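PDB 2F2L: peptidoglycan-recognition protein LC from Drosophila melanogaster, which activates the imd/Relish pathway of the humoral immune response to Gram-negative peptidoglycan, probably as a pattern-recognition receptor. Local coordinates for residues A[85-90]-A[95-100]. Residues are numbered along the deposited sequence; the frame is centred on the assembly and turned at random.
Sequences GAHMNN and SQSLSF
His87 lies with its imidazole flat against Ser99 and reaches Ser97 with the far edge of the same ring. The methylene of Ser99 sits over the middle of one ring face, its CB 3.3 Å from the ring centroid and 15° off the normal, a close CH-pi contact. At the edge, His87 NE2 donates a hydrogen bond to Ser97 OG (2.9 Å); the hydroxyl oxygen is practically in the ring plane, though the bond is somewhat bent, with 148° at the hydrogen. Ser97 OG also forms a hydrogen bond with Tyr93 O, tying the hydroxyl that meets the histidine to helix 91-94. With chi1 of 46°, CG of His87 is tucked between its backbone N and carbonyl carbon, and this turns the ring toward Ser97 and Ser99. The in-plane bond, with Ser99 against one face, should restrict rotation of the imidazole. A water bridges the backbones beside it, accepting from Gly85 N and donating to Ser97 O. The contact is buried in the extracellular amidase-like (PGRP) domain: the loop after strand 75-77 folds back, through helix 91-94, onto strand 98-102, and His87, Ser97 and Ser99 all also touch the adjacent parallel strand 24-31.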
loop_
_atom_site.group_PDB
_atom_site.type_symbol
_atom_site.label_atom_id
_atom_site.label_comp_id
_atom_site.label_asym_id
_atom_site.label_seq_id
_atom_site.Cartn_x
_atom_site.Cartn_y
_atom_site.Cartn_z
ATOM N N GLY A 85 13.369 -8.498 -9.736
ATOM C CA GLY A 85 13.385 -8.005 -8.382
ATOM C C GLY A 85 14.633 -7.203 -8.101
ATOM O O GLY A 85 15.475 -7.002 -8.981
ATOM N N ALA A 86 14.734 -6.724 -6.863
ATOM C CA ALA A 86 15.864 -5.913 -6.424
ATOM C C ALA A 86 16.370 -6.403 -5.060
ATOM O O ALA A 86 16.915 -5.651 -4.255
ATOM C CB ALA A 86 15.449 -4.462 -6.362
ATOM N N HIS A 87 16.220 -7.699 -4.847
ATOM C CA HIS A 87 16.452 -8.318 -3.554
ATOM C C HIS A 87 17.937 -8.437 -3.183
ATOM O O HIS A 87 18.285 -8.206 -2.039
ATOM C CB HIS A 87 15.731 -9.675 -3.480
ATOM C CG HIS A 87 15.930 -10.537 -4.685
ATOM N ND1 HIS A 87 15.244 -10.337 -5.866
ATOM C CD2 HIS A 87 16.753 -11.590 -4.899
ATOM C CE1 HIS A 87 15.631 -11.241 -6.751
ATOM N NE2 HIS A 87 16.547 -12.013 -6.190
ATOM N N MET A 88 18.811 -8.778 -4.123
ATOM C CA MET A 88 20.252 -8.900 -3.815
ATOM C C MET A 88 21.072 -7.608 -3.999
ATOM O O MET A 88 22.251 -7.554 -3.597
ATOM C CB MET A 88 20.884 -10.005 -4.666
ATOM C CG MET A 88 20.204 -11.354 -4.545
ATOM S SD MET A 88 20.076 -11.957 -2.850
ATOM C CE MET A 88 21.779 -12.473 -2.644
ATOM N N ASN A 89 20.472 -6.575 -4.591
ATOM C CA ASN A 89 21.205 -5.344 -4.931
ATOM C C ASN A 89 22.432 -5.691 -5.768
ATOM O O ASN A 89 23.519 -5.134 -5.584
ATOM C CB ASN A 89 21.625 -4.592 -3.663
ATOM C CG ASN A 89 20.461 -4.334 -2.732
ATOM O OD1 ASN A 89 19.534 -3.603 -3.074
ATOM N ND2 ASN A 89 20.510 -4.922 -1.536
ATOM N N ASN A 90 22.236 -6.639 -6.675
ATOM C CA ASN A 90 23.290 -7.154 -7.517
ATOM C C ASN A 90 22.640 -7.641 -8.795
ATOM O O ASN A 90 21.824 -8.567 -8.761
ATOM C CB ASN A 90 23.995 -8.292 -6.789
ATOM C CG ASN A 90 25.068 -8.934 -7.611
ATOM O OD1 ASN A 90 24.796 -9.533 -8.638
ATOM N ND2 ASN A 90 26.287 -8.838 -7.152
ATOM N N SER A 95 18.913 -10.358 -11.956
ATOM C CA SER A 95 18.473 -10.618 -13.330
ATOM C C SER A 95 18.276 -12.123 -13.647
ATOM O O SER A 95 17.784 -12.477 -14.721
ATOM C CB SER A 95 19.454 -10.001 -14.326
ATOM O OG SER A 95 20.671 -10.734 -14.349
ATOM N N GLN A 96 18.674 -12.993 -12.722
ATOM C CA GLN A 96 18.675 -14.440 -12.962
ATOM C C GLN A 96 17.993 -15.236 -11.851
ATOM O O GLN A 96 18.256 -16.426 -11.676
ATOM C CB GLN A 96 20.114 -14.912 -13.151
ATOM C CG GLN A 96 20.777 -14.264 -14.338
ATOM C CD GLN A 96 22.172 -14.753 -14.565
ATOM O OE1 GLN A 96 22.388 -15.641 -15.391
ATOM N NE2 GLN A 96 23.142 -14.174 -13.853
ATOM N N SER A 97 17.084 -14.593 -11.125
ATOM C CA SER A 97 16.404 -15.251 -10.008
ATOM C C SER A 97 15.015 -14.685 -9.778
ATOM O O SER A 97 14.644 -13.663 -10.349
ATOM C CB SER A 97 17.226 -15.125 -8.716
ATOM O OG SER A 97 17.426 -13.762 -8.331
ATOM N N LEU A 98 14.248 -15.402 -8.964
ATOM C CA LEU A 98 13.041 -14.896 -8.348
ATOM C C LEU A 98 13.298 -14.903 -6.857
ATOM O O LEU A 98 14.055 -15.751 -6.348
ATOM C CB LEU A 98 11.854 -15.803 -8.651
ATOM C CG LEU A 98 11.276 -15.766 -10.063
ATOM C CD1 LEU A 98 10.384 -16.974 -10.251
ATOM C CD2 LEU A 98 10.495 -14.458 -10.357
ATOM N N SER A 99 12.683 -13.952 -6.159
ATOM C CA SER A 99 12.804 -13.844 -4.712
ATOM C C SER A 99 11.477 -14.115 -4.001
ATOM O O SER A 99 10.420 -13.629 -4.424
ATOM C CB SER A 99 13.329 -12.472 -4.303
ATOM O OG SER A 99 12.529 -11.410 -4.799
ATOM N N PHE A 100 11.551 -14.932 -2.947
ATOM C CA PHE A 100 10.441 -15.169 -2.028
ATOM C C PHE A 100 10.880 -14.569 -0.706
ATOM O O PHE A 100 11.827 -15.053 -0.097
ATOM C CB PHE A 100 10.152 -16.663 -1.775
ATOM C CG PHE A 100 9.676 -17.445 -2.975
ATOM C CD1 PHE A 100 9.407 -16.854 -4.197
ATOM C CD2 PHE A 100 9.489 -18.817 -2.853
ATOM C CE1 PHE A 100 8.957 -17.615 -5.272
ATOM C CE2 PHE A 100 9.055 -19.572 -3.924
ATOM C CZ PHE A 100 8.790 -18.979 -5.128
HETATM O O HOH W 1 14.428 -11.013 -9.826
#